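Local coordinates for protein exodeoxyribonuclease III (PDB 2VOA) that probably cuts DNA at abasic sites as a metal-dependent AP endonuclease of the exonuclease III family, with an associated 3'-5' exonuclease activity on double-stranded DNA, at residues P85-R90 with L124-H129; V56-K61 with V77-D82. The protein carries 1 engineered substitution. All blocks are in the same frame, centred on the assembly; numbering follows the deposited sequence.

Contact 1: residues P85-R90 with L124-H129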
ATOM      1  N   PRO A  85       8.891 -30.362 -15.684  1.00 35.54           N
ATOM      2  CA  PRO A  85       9.198 -28.920 -15.653  1.00 34.10           C
ATOM      3  C   PRO A  85      10.181 -28.592 -14.537  1.00 32.73           C
ATOM      4  O   PRO A  85       9.974 -28.995 -13.383  1.00 31.01           O
ATOM      5  CB  PRO A  85       7.845 -28.255 -15.351  1.00 34.20           C
ATOM      6  CG  PRO A  85       6.813 -29.353 -15.484  1.00 35.90           C
ATOM      7  CD  PRO A  85       7.524 -30.632 -15.212  1.00 35.58           C
ATOM      8  N   LYS A  86      11.243 -27.870 -14.881  1.00 31.64           N
ATOM      9  CA  LYS A  86      12.288 -27.584 -13.899  1.00 31.71           C
ATOM     10  C   LYS A  86      11.809 -26.738 -12.732  1.00 30.21           C
ATOM     11  O   LYS A  86      12.325 -26.893 -11.625  1.00 30.19           O
ATOM     12  CB  LYS A  86      13.493 -26.900 -14.547  1.00 31.93           C
ATOM     13  CG  LYS A  86      14.427 -27.833 -15.327  1.00 34.32           C
ATOM     14  CD  LYS A  86      15.719 -27.095 -15.784  1.00 34.50           C
ATOM     15  CE  LYS A  86      16.503 -26.383 -14.662  1.00 39.64           C
ATOM     16  NZ  LYS A  86      17.070 -27.278 -13.562  1.00 41.48           N
ATOM     17  N   ASP A  87      10.843 -25.851 -12.990  1.00 28.95           N
ATOM     18  CA  ASP A  87      10.305 -24.938 -11.985  1.00 28.57           C
ATOM     19  C   ASP A  87      11.422 -24.178 -11.263  1.00 28.47           C
ATOM     20  O   ASP A  87      11.564 -24.236 -10.031  1.00 28.03           O
ATOM     21  CB  ASP A  87       9.410 -25.666 -10.977  1.00 28.48           C
ATOM     22  CG  ASP A  87       8.126 -26.185 -11.605  1.00 28.38           C
ATOM     23  OD1 ASP A  87       7.696 -25.698 -12.689  1.00 30.59           O
ATOM     24  OD2 ASP A  87       7.541 -27.110 -11.018  1.00 31.66           O
ATOM     25  N   GLU A  88      12.214 -23.463 -12.063  1.00 29.48           N
ATOM     26  CA  GLU A  88      13.285 -22.615 -11.510  1.00 29.59           C
ATOM     27  C   GLU A  88      12.787 -21.626 -10.454  1.00 29.76           C
ATOM     28  O   GLU A  88      13.532 -21.283  -9.525  1.00 30.89           O
ATOM     29  CB  GLU A  88      14.020 -21.906 -12.654  1.00 30.46           C
ATOM     30  CG  GLU A  88      14.807 -22.883 -13.486  1.00 32.43           C
ATOM     31  CD  GLU A  88      15.652 -22.222 -14.560  1.00 40.44           C
ATOM     32  OE1 GLU A  88      15.286 -21.118 -15.032  1.00 42.71           O
ATOM     33  OE2 GLU A  88      16.668 -22.837 -14.957  1.00 43.67           O
ATOM     34  N   ASP A  89      11.531 -21.197 -10.571  1.00 29.15           N
ATOM     35  CA  ASP A  89      10.936 -20.245  -9.611  1.00 29.81           C
ATOM     36  C   ASP A  89      10.467 -20.879  -8.297  1.00 29.81           C
ATOM     37  O   ASP A  89       9.832 -20.198  -7.475  1.00 30.74           O
ATOM     38  CB  ASP A  89       9.801 -19.417 -10.248  1.00 29.33           C
ATOM     39  CG  ASP A  89       8.582 -20.271 -10.681  1.00 31.81           C
ATOM     40  OD1 ASP A  89       8.611 -21.522 -10.556  1.00 32.41           O
ATOM     41  OD2 ASP A  89       7.593 -19.682 -11.190  1.00 31.85           O
ATOM     42  N   ARG A  90      10.776 -22.165  -8.105  1.00 28.60           N
ATOM     43  CA  ARG A  90      10.398 -22.881  -6.893  1.00 28.94           C
ATOM     44  C   ARG A  90      11.558 -23.559  -6.173  1.00 28.94           C
ATOM     45  O   ARG A  90      11.356 -24.224  -5.163  1.00 29.21           O
ATOM     46  CB  ARG A  90       9.347 -23.963  -7.214  1.00 28.29           C
ATOM     47  CG  ARG A  90       7.979 -23.420  -7.693  1.00 28.20           C
ATOM     48  CD  ARG A  90       6.991 -24.566  -7.788  1.00 29.73           C
ATOM     49  NE  ARG A  90       5.639 -24.117  -8.128  1.00 30.82           N
ATOM     50  CZ  ARG A  90       4.721 -23.701  -7.245  1.00 30.89           C
ATOM     51  NH1 ARG A  90       4.980 -23.647  -5.945  1.00 29.52           N
ATOM     52  NH2 ARG A  90       3.524 -23.342  -7.680  1.00 32.17           N
ATOM     53  N   LEU A 124       6.639 -33.560  -5.260  1.00 28.50           N
ATOM     54  CA  LEU A 124       7.228 -34.194  -4.072  1.00 28.71           C
ATOM     55  C   LEU A 124       7.944 -35.511  -4.415  1.00 28.24           C
ATOM     56  O   LEU A 124       8.998 -35.805  -3.844  1.00 27.99           O
ATOM     57  CB  LEU A 124       6.172 -34.406  -2.975  1.00 28.96           C
ATOM     58  CG  LEU A 124       5.712 -33.111  -2.275  1.00 28.45           C
ATOM     59  CD1 LEU A 124       4.480 -33.450  -1.436  1.00 30.33           C
ATOM     60  CD2 LEU A 124       6.848 -32.459  -1.424  1.00 30.46           C
ATOM     61  N   GLU A 125       7.429 -36.265  -5.382  1.00 27.53           N
ATOM     62  CA  GLU A 125       8.111 -37.483  -5.819  1.00 28.15           C
ATOM     63  C   GLU A 125       9.421 -37.122  -6.557  1.00 27.90           C
ATOM     64  O   GLU A 125      10.476 -37.735  -6.350  1.00 26.83           O
ATOM     65  CB  GLU A 125       7.197 -38.321  -6.723  1.00 28.46           C
ATOM     66  CG  GLU A 125       7.875 -39.519  -7.405  1.00 27.96           C
ATOM     67  CD  GLU A 125       8.213 -40.672  -6.458  1.00 32.87           C
ATOM     68  OE1 GLU A 125       8.761 -41.700  -6.949  1.00 32.28           O
ATOM     69  OE2 GLU A 125       7.909 -40.584  -5.236  1.00 32.59           O
ATOM     70  N   ARG A 126       9.347 -36.126  -7.429  1.00 27.22           N
ATOM     71  CA  ARG A 126      10.550 -35.664  -8.132  1.00 28.23           C
ATOM     72  C   ARG A 126      11.582 -35.144  -7.138  1.00 28.43           C
ATOM     73  O   ARG A 126      12.769 -35.451  -7.270  1.00 28.97           O
ATOM     74  CB  ARG A 126      10.193 -34.604  -9.174  1.00 27.95           C
ATOM     75  CG  ARG A 126       9.399 -35.164 -10.356  1.00 28.60           C
ATOM     76  CD  ARG A 126       9.517 -34.227 -11.544  1.00 31.88           C
ATOM     77  NE  ARG A 126       8.780 -32.977 -11.370  1.00 32.76           N
ATOM     78  CZ  ARG A 126       9.147 -31.816 -11.917  1.00 31.80           C
ATOM     79  NH1 ARG A 126      10.253 -31.748 -12.644  1.00 33.32           N
ATOM     80  NH2 ARG A 126       8.423 -30.728 -11.735  1.00 31.92           N
ATOM     81  N   LEU A 127      11.114 -34.417  -6.121  1.00 27.68           N
ATOM     82  CA  LEU A 127      12.014 -33.835  -5.118  1.00 28.49           C
ATOM     83  C   LEU A 127      12.703 -34.948  -4.342  1.00 28.26           C
ATOM     84  O   LEU A 127      13.897 -34.854  -4.027  1.00 28.70           O
ATOM     85  CB  LEU A 127      11.237 -32.913  -4.171  1.00 28.56           C
ATOM     86  CG  LEU A 127      12.104 -32.209  -3.132  1.00 28.80           C
ATOM     87  CD1 LEU A 127      13.186 -31.389  -3.817  1.00 29.06           C
ATOM     88  CD2 LEU A 127      11.236 -31.298  -2.276  1.00 30.65           C
ATOM     89  N   TYR A 128      11.962 -36.004  -4.027  1.00 28.25           N
ATOM     90  CA  TYR A 128      12.563 -37.192  -3.404  1.00 27.58           C
ATOM     91  C   TYR A 128      13.775 -37.715  -4.189  1.00 28.16           C
ATOM     92  O   TYR A 128      14.871 -37.864  -3.645  1.00 27.77           O
ATOM     93  CB  TYR A 128      11.503 -38.313  -3.257  1.00 28.52           C
ATOM     94  CG  TYR A 128      12.091 -39.624  -2.761  1.00 28.07           C
ATOM     95  CD1 TYR A 128      12.454 -40.634  -3.660  1.00 31.27           C
ATOM     96  CD2 TYR A 128      12.308 -39.839  -1.392  1.00 30.19           C
ATOM     97  CE1 TYR A 128      13.002 -41.839  -3.200  1.00 29.46           C
ATOM     98  CE2 TYR A 128      12.859 -41.038  -0.921  1.00 30.34           C
ATOM     99  CZ  TYR A 128      13.210 -42.024  -1.841  1.00 30.33           C
ATOM    100  OH  TYR A 128      13.750 -43.215  -1.417  1.00 32.04           O
ATOM    101  N   HIS A 129      13.583 -37.957  -5.481  1.00 28.04           N
ATOM    102  CA  HIS A 129      14.661 -38.516  -6.295  1.00 28.90           C
ATOM    103  C   HIS A 129      15.813 -37.526  -6.457  1.00 29.74           C
ATOM    104  O   HIS A 129      16.989 -37.921  -6.435  1.00 30.14           O
ATOM    105  CB  HIS A 129      14.092 -39.032  -7.611  1.00 29.40           C
ATOM    106  CG  HIS A 129      13.208 -40.222  -7.417  1.00 30.88           C
ATOM    107  ND1 HIS A 129      13.698 -41.439  -6.988  1.00 32.16           N
ATOM    108  CD2 HIS A 129      11.868 -40.375  -7.541  1.00 31.90           C
ATOM    109  CE1 HIS A 129      12.698 -42.300  -6.885  1.00 33.52           C
ATOM    110  NE2 HIS A 129      11.577 -41.679  -7.206  1.00 34.05           N
TER

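Contact 2: residues V56-K61 with V77-D82. With nucleotides of chain C.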
ATOM      1  N   VAL A  56      20.995 -14.272  -3.674  1.00 28.62           N
ATOM      2  CA  VAL A  56      20.756 -14.958  -4.957  1.00 28.98           C
ATOM      3  C   VAL A  56      19.259 -15.255  -5.138  1.00 29.28           C
ATOM      4  O   VAL A  56      18.529 -15.412  -4.152  1.00 29.11           O
ATOM      5  CB  VAL A  56      21.652 -16.220  -5.119  1.00 29.97           C
ATOM      6  CG1 VAL A  56      23.142 -15.813  -5.156  1.00 29.69           C
ATOM      7  CG2 VAL A  56      21.445 -17.217  -4.009  1.00 28.88           C
ATOM      8  N   PHE A  57      18.797 -15.282  -6.389  1.00 29.80           N
ATOM      9  CA  PHE A  57      17.350 -15.297  -6.607  1.00 29.28           C
ATOM     10  C   PHE A  57      16.933 -15.916  -7.915  1.00 29.03           C
ATOM     11  O   PHE A  57      17.656 -15.848  -8.915  1.00 28.64           O
ATOM     12  CB  PHE A  57      16.786 -13.879  -6.479  1.00 29.77           C
ATOM     13  CG  PHE A  57      17.638 -12.829  -7.153  1.00 29.23           C
ATOM     14  CD1 PHE A  57      17.453 -12.525  -8.511  1.00 29.64           C
ATOM     15  CD2 PHE A  57      18.654 -12.173  -6.441  1.00 28.99           C
ATOM     16  CE1 PHE A  57      18.247 -11.560  -9.135  1.00 32.15           C
ATOM     17  CE2 PHE A  57      19.456 -11.202  -7.075  1.00 31.22           C
ATOM     18  CZ  PHE A  57      19.242 -10.903  -8.419  1.00 30.81           C
ATOM     19  N   SER A  58      15.741 -16.514  -7.901  1.00 28.94           N
ATOM     20  CA  SER A  58      15.194 -17.163  -9.084  1.00 29.59           C
ATOM     21  C   SER A  58      13.693 -16.989  -9.035  1.00 29.95           C
ATOM     22  O   SER A  58      13.034 -17.519  -8.144  1.00 29.68           O
ATOM     23  CB  SER A  58      15.525 -18.663  -9.098  1.00 30.29           C
ATOM     24  OG  SER A  58      15.156 -19.244 -10.348  1.00 30.84           O
ATOM     25  N   GLY A  59      13.158 -16.251  -9.997  1.00 30.86           N
ATOM     26  CA  GLY A  59      11.736 -16.003 -10.032  1.00 32.48           C
ATOM     27  C   GLY A  59      11.303 -15.460 -11.371  1.00 33.34           C
ATOM     28  O   GLY A  59      12.120 -14.930 -12.142  1.00 34.76           O
ATOM     29  N   SER A  60      10.015 -15.595 -11.652  1.00 33.92           N
ATOM     30  CA  SER A  60       9.421 -14.935 -12.807  1.00 34.36           C
ATOM     31  C   SER A  60       8.342 -13.945 -12.380  1.00 33.87           C
ATOM     32  O   SER A  60       8.039 -13.799 -11.200  1.00 32.78           O
ATOM     33  CB  SER A  60       8.878 -15.944 -13.826  1.00 35.28           C
ATOM     34  OG  SER A  60       9.910 -16.396 -14.692  1.00 37.03           O
ATOM     35  N   LYS A  61       7.775 -13.250 -13.362  1.00 33.60           N
ATOM     36  CA  LYS A  61       6.784 -12.230 -13.079  1.00 33.68           C
ATOM     37  C   LYS A  61       5.603 -12.720 -12.242  1.00 33.18           C
ATOM     38  O   LYS A  61       4.958 -13.724 -12.568  1.00 32.92           O
ATOM     39  CB  LYS A  61       6.249 -11.625 -14.382  1.00 34.20           C
ATOM     40  CG  LYS A  61       5.328 -10.439 -14.137  1.00 35.79           C
ATOM     41  CD  LYS A  61       4.843  -9.809 -15.431  1.00 35.94           C
ATOM     42  CE  LYS A  61       4.084 -10.804 -16.298  1.00 38.87           C
ATOM     43  NZ  LYS A  61       2.918 -11.434 -15.604  1.00 40.95           N
ATOM     44  N   VAL A  77      25.629 -22.090  -7.459  1.00 31.35           N
ATOM     45  CA  VAL A  77      24.198 -21.785  -7.401  1.00 30.34           C
ATOM     46  C   VAL A  77      23.484 -22.503  -8.543  1.00 30.20           C
ATOM     47  O   VAL A  77      23.945 -22.470  -9.702  1.00 29.74           O
ATOM     48  CB  VAL A  77      23.947 -20.260  -7.505  1.00 30.89           C
ATOM     49  CG1 VAL A  77      22.465 -19.946  -7.442  1.00 29.97           C
ATOM     50  CG2 VAL A  77      24.701 -19.499  -6.416  1.00 31.32           C
ATOM     51  N   SER A  78      22.383 -23.180  -8.214  1.00 29.82           N
ATOM     52  CA  SER A  78      21.546 -23.816  -9.249  1.00 30.24           C
ATOM     53  C   SER A  78      20.067 -23.536  -8.998  1.00 29.37           C
ATOM     54  O   SER A  78      19.676 -23.219  -7.876  1.00 28.22           O
ATOM     55  CB  SER A  78      21.825 -25.324  -9.362  1.00 30.64           C
ATOM     56  OG  SER A  78      21.459 -26.010  -8.178  1.00 33.45           O
ATOM     57  N   PHE A  79      19.264 -23.655 -10.062  1.00 29.96           N
ATOM     58  CA  PHE A  79      17.829 -23.346 -10.010  1.00 29.80           C
ATOM     59  C   PHE A  79      17.012 -24.521 -10.529  1.00 30.17           C
ATOM     60  O   PHE A  79      17.351 -25.142 -11.559  1.00 29.30           O
ATOM     61  CB  PHE A  79      17.481 -22.125 -10.895  1.00 31.65           C
ATOM     62  CG  PHE A  79      18.390 -20.932 -10.698  1.00 31.82           C
ATOM     63  CD1 PHE A  79      19.157 -20.442 -11.766  1.00 36.96           C
ATOM     64  CD2 PHE A  79      18.513 -20.317  -9.454  1.00 36.04           C
ATOM     65  CE1 PHE A  79      20.014 -19.345 -11.577  1.00 37.77           C
ATOM     66  CE2 PHE A  79      19.366 -19.217  -9.272  1.00 34.49           C
ATOM     67  CZ  PHE A  79      20.100 -18.740 -10.316  1.00 35.75           C
ATOM     68  N   GLY A  80      15.914 -24.790  -9.841  1.00 28.90           N
ATOM     69  CA  GLY A  80      14.923 -25.771 -10.299  1.00 29.92           C
ATOM     70  C   GLY A  80      15.293 -27.225 -10.034  1.00 30.56           C
ATOM     71  O   GLY A  80      16.414 -27.541  -9.601  1.00 31.41           O
ATOM     72  N   LEU A  81      14.320 -28.106 -10.254  1.00 30.39           N
ATOM     73  CA  LEU A  81      14.560 -29.542 -10.268  1.00 31.20           C
ATOM     74  C   LEU A  81      15.393 -29.915 -11.498  1.00 32.32           C
ATOM     75  O   LEU A  81      15.518 -29.110 -12.425  1.00 31.68           O
ATOM     76  CB  LEU A  81      13.220 -30.287 -10.250  1.00 30.97           C
ATOM     77  CG  LEU A  81      12.466 -30.235  -8.905  1.00 31.14           C
ATOM     78  CD1 LEU A  81      11.020 -30.709  -9.092  1.00 29.45           C
ATOM     79  CD2 LEU A  81      13.178 -31.092  -7.845  1.00 31.65           C
ATOM     80  N   ASP A  82      15.977 -31.113 -11.499  1.00 33.68           N
ATOM     81  CA  ASP A  82      16.813 -31.553 -12.630  1.00 35.42           C
ATOM     82  C   ASP A  82      16.043 -32.337 -13.711  1.00 35.77           C
ATOM     83  O   ASP A  82      16.636 -33.055 -14.532  1.00 36.04           O
ATOM     84  CB  ASP A  82      18.029 -32.334 -12.124  1.00 35.75           C
ATOM     85  CG  ASP A  82      17.650 -33.588 -11.355  1.00 37.92           C
ATOM     86  OD1 ASP A  82      16.515 -33.685 -10.833  1.00 42.92           O
ATOM     87  OD2 ASP A  82      18.507 -34.488 -11.256  1.00 42.02           O
TER
ATOM     88  P    DT C   5       3.058  -7.804 -10.835  1.00 29.05           P
ATOM     89  OP1  DT C   5       4.362  -7.995 -11.513  1.00 28.25           O
ATOM     90  OP2  DT C   5       2.660  -6.505 -10.273  1.00 31.02           O
ATOM     91  O5'  DT C   5       1.890  -8.284 -11.830  1.00 28.16           O
ATOM     92  C5'  DT C   5       1.960  -9.485 -12.582  1.00 28.55           C
ATOM     93  C4'  DT C   5       0.656  -9.657 -13.352  1.00 28.53           C
ATOM     94  O4'  DT C   5      -0.459  -9.720 -12.432  1.00 28.76           O
ATOM     95  C3'  DT C   5       0.325  -8.476 -14.249  1.00 28.62           C
ATOM     96  O3'  DT C   5       0.968  -8.676 -15.492  1.00 29.29           O
ATOM     97  C2'  DT C   5      -1.184  -8.595 -14.408  1.00 28.74           C
ATOM     98  C1'  DT C   5      -1.594  -9.117 -13.041  1.00 29.83           C
ATOM     99  N1   DT C   5      -2.160  -8.079 -12.140  1.00 28.69           N
ATOM    100  C2   DT C   5      -3.493  -7.741 -12.288  1.00 28.91           C
ATOM    101  O2   DT C   5      -4.230  -8.230 -13.126  1.00 29.19           O
ATOM    102  N3   DT C   5      -3.922  -6.792 -11.397  1.00 30.14           N
ATOM    103  C4   DT C   5      -3.181  -6.181 -10.408  1.00 29.44           C
ATOM    104  O4   DT C   5      -3.689  -5.340  -9.683  1.00 32.21           O
ATOM    105  C5   DT C   5      -1.791  -6.576 -10.308  1.00 28.22           C
ATOM    106  C7   DT C   5      -0.802  -5.818  -9.464  1.00 29.20           C
ATOM    107  C6   DT C   5      -1.367  -7.496 -11.175  1.00 27.44           C
TER

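Contact 1: residues P85-R90 with L124-H129
R126 reaches from its helix to the backbone of P85 and grips the carbonyl end-on, NH1 and NH2 both donating to the single atom P85 O. The oxygen lies almost exactly in the guanidinium plane, and R126 NH1 and NH2 each stand 2.9 Å from P85 O. Seen from the carbonyl the two bonds differ: NH2 comes in the carbonyl plane, NH1 from well above it. Both are bent, at about 145° N-H...O. The proline ring crosses the arginine at about a right angle and sets its CD over one guanidinium face, 3.6 Å from R126 NH2. D87 stands at the edge of the same group, its carboxylate plane turned 73° from the guanidinium, and D87 OD2 to R126 NH2 is a long salt bridge of 3.8 Å. That oxygen is held more firmly by Y119 OH and W123 NE1. A bend at chi3 (-71°) turns the end of R126 toward the loop, where NH1 also bonds S83 OG. The contact thus ties the loop between strands 77-79 and 91-96 to helix 115-134, which also packs L124 and L127 on helix 170-180.

Contact 2: residues V56-K61 with V77-D82
F79 lies against the side chain of S58 and the carbonyl of F57, and here the two strands pack closest. The ring is met obliquely: S58 CB comes to 3.4 Å from F79 CD2, and F57 O stands 3.8 Å from F79 CE2. S58 OG, set anti to its own N (chi1 -172°), swings to the F79 side and sits 3.6 Å from F79 CD2, but its polar partner is the carbonyl of E88. The hydroxyl is buried, but the bond to E88 O satisfies it, with the aromatic ring beside it. F79 has CG anti to its carbonyl carbon (chi1 -48°), which carries the ring across to S58. With an alanine here, S58 CB and the F57 carbonyl would probably lose the ring packed against them, opening a gap between the two strands.

Two residues back the fit is looser: V56 CG1 and V77 CG2 meet at 4.2 Å, a single apolar touch between partly exposed valines. The side chain of F57 points away from the other strand and stacks on F43. Beyond S58 the segments part altogether, and K61 runs out to the DNA, where its NZ makes a weak 3.4 Å hydrogen bond to O3' of DT5 of chain C.

The strands run nearly parallel (15°) with axes 8.3 Å apart, too far for backbone pairing. Each is an edge strand of a different sheet of the DNase I-like sandwich: 54-60 bonds to 63-70, and 77-79 to 91-96. I92 of strand 91-96 touches both V56 and F79, and L81 continues onto helix 115-134.

Both contacts are mainly surface ones, and S58 of contact 2 is the buried residue among those that touch. Contact 1 is polar, an arginine on a loop carbonyl with a distant carboxylate; contact 2 is mostly van der Waals packing between edge strands of the two sheets. They meet in the loop after strand 77-79: K86 NZ probably bonds L81 O at 2.7 Å, and E88 of the same loop reaches the other strand, so loop 85-90 is bonded to both segments of contact 2. R126 also packs on L81. Contact 1 joins that loop to helix 115-134, whereas contact 2 closes one edge of the sandwich and extends through K61 to the DNA.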